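Local coordinates for transcription regulator (Lactobacillus plantarum WCFS1, PDB 3CLK), which probably regulates transcription as a DNA-binding dimer of the LacI/GalR type, with a periplasmic-binding-protein-like domain that may sense a small effector, at residues Ser216-Asp221 against Lys276-Leu281. Sequence-based numbering, arbitrary orientation.
Sequences SIVSID and KSTARL
Ile217 and Ser277 are joined through their backbones where strand 216-219 meets the irregular chain 276-281: Ile217 N donates to Ser277 O over 2.9 Å. The bond is nearly straight at 167°, with the donor tilted 29° from the carbonyl plane. The same carbonyl takes a CA-H...O contact from Ser216, and the CA atoms of Ser216 and Thr278 approach to 4.4 Å.

Side-chain hydroxyls add two more hydrogen bonds. Ser277 OG, set between its own backbone N and carbonyl carbon (chi1 66°), donates a hydrogen bond to Ile217 O at 2.7 Å; both backbone polar groups of Ile217 are therefore bound by the one serine. From the strand, Ser216 OG accepts a hydrogen bond from Ala279 N at 3.1 Å. Thr278 CG2, anti to its carbonyl carbon, lies 3.4 Å from Ile217 O. The Thr278 and Val218 side chains cross obliquely, their CG2 methyls 3.7 Å apart.

Ser277 OG also accepts a hydrogen bond from Thr234 N, and Ala279 O bonds to His125 NE2. The C-terminal tail after strand 271-273 is thus pinned to the N-terminal ends of two neighbouring parallel strands, 216-219 and 234-237, in the mixed sheet of one lobe of the periplasmic-binding-protein-like fold. Helix 109-121 packs on Ser216 and Val218, while helix 194-206 packs on Ile217.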
# COMPACT_ATOMS: atom_id res chain seq x y z
N SER B 216 4.73 24.77 -4.02
CA SER B 216 5.54 23.61 -4.38
C SER B 216 5.46 22.61 -3.23
O SER B 216 5.41 23.01 -2.07
CB SER B 216 7.01 24.00 -4.60
OG SER B 216 7.22 24.65 -5.84
N ILE B 217 5.45 21.33 -3.56
CA ILE B 217 5.40 20.27 -2.55
C ILE B 217 6.46 19.23 -2.85
O ILE B 217 6.57 18.76 -3.98
CB ILE B 217 4.03 19.55 -2.52
CG1 ILE B 217 2.92 20.52 -2.13
CG2 ILE B 217 4.10 18.37 -1.55
CD1 ILE B 217 1.53 19.91 -2.19
N VAL B 218 7.25 18.87 -1.83
CA VAL B 218 8.28 17.85 -1.95
C VAL B 218 7.92 16.72 -0.98
O VAL B 218 7.78 16.95 0.23
CB VAL B 218 9.68 18.38 -1.58
CG1 VAL B 218 10.69 17.24 -1.58
CG2 VAL B 218 10.12 19.46 -2.59
N SER B 219 7.77 15.51 -1.51
CA SER B 219 7.40 14.37 -0.69
C SER B 219 8.62 13.56 -0.26
O SER B 219 9.63 13.52 -0.97
CB SER B 219 6.43 13.48 -1.47
OG SER B 219 6.00 12.38 -0.70
N ILE B 220 8.54 12.94 0.91
CA ILE B 220 9.62 12.08 1.39
C ILE B 220 9.12 10.65 1.26
O ILE B 220 8.00 10.35 1.67
CB ILE B 220 9.98 12.36 2.86
CG1 ILE B 220 10.63 13.74 2.99
CG2 ILE B 220 10.96 11.30 3.38
CD1 ILE B 220 10.78 14.19 4.44
N ASP B 221 9.96 9.80 0.68
CA ASP B 221 9.73 8.37 0.44
C ASP B 221 9.80 8.02 -1.04
O ASP B 221 10.62 7.20 -1.44
CB ASP B 221 8.40 7.88 1.05
CG ASP B 221 8.46 7.72 2.57
OD1 ASP B 221 9.58 7.53 3.11
OD2 ASP B 221 7.41 7.76 3.22
N LYS B 276 6.27 16.58 -10.98
CA LYS B 276 5.57 17.79 -11.41
C LYS B 276 4.97 18.66 -10.32
O LYS B 276 4.16 19.55 -10.61
CB LYS B 276 4.47 17.39 -12.40
CG LYS B 276 5.01 16.78 -13.69
CD LYS B 276 5.86 17.80 -14.45
CE LYS B 276 6.48 17.20 -15.70
NZ LYS B 276 5.44 16.65 -16.61
N SER B 277 5.37 18.44 -9.07
CA SER B 277 4.82 19.20 -7.96
C SER B 277 5.68 20.36 -7.45
O SER B 277 5.35 20.96 -6.43
CB SER B 277 4.53 18.25 -6.80
OG SER B 277 5.73 17.71 -6.28
N THR B 278 6.77 20.67 -8.15
CA THR B 278 7.65 21.77 -7.75
C THR B 278 7.95 22.68 -8.94
O THR B 278 7.95 22.23 -10.08
CB THR B 278 9.02 21.28 -7.19
OG1 THR B 278 9.70 20.49 -8.18
CG2 THR B 278 8.83 20.44 -5.93
N ALA B 279 8.18 23.96 -8.66
CA ALA B 279 8.51 24.94 -9.69
C ALA B 279 9.27 26.08 -9.02
O ALA B 279 9.09 26.33 -7.82
CB ALA B 279 7.24 25.47 -10.36
N ARG B 280 10.12 26.77 -9.78
CA ARG B 280 10.86 27.88 -9.19
C ARG B 280 9.89 28.93 -8.66
O ARG B 280 8.81 29.12 -9.22
CB ARG B 280 11.80 28.54 -10.22
CG ARG B 280 12.94 27.66 -10.68
CD ARG B 280 14.05 28.52 -11.26
NE ARG B 280 14.61 29.38 -10.23
CZ ARG B 280 15.59 29.01 -9.40
NH1 ARG B 280 16.11 27.80 -9.49
NH2 ARG B 280 16.01 29.85 -8.46
N LEU B 281 10.27 29.60 -7.58
CA LEU B 281 9.43 30.61 -6.97
C LEU B 281 9.00 31.71 -7.95
O LEU B 281 7.78 31.93 -8.09
CB LEU B 281 10.15 31.25 -5.78
CG LEU B 281 9.35 32.31 -5.02
CD1 LEU B 281 8.14 31.67 -4.36
CD2 LEU B 281 10.24 32.98 -3.99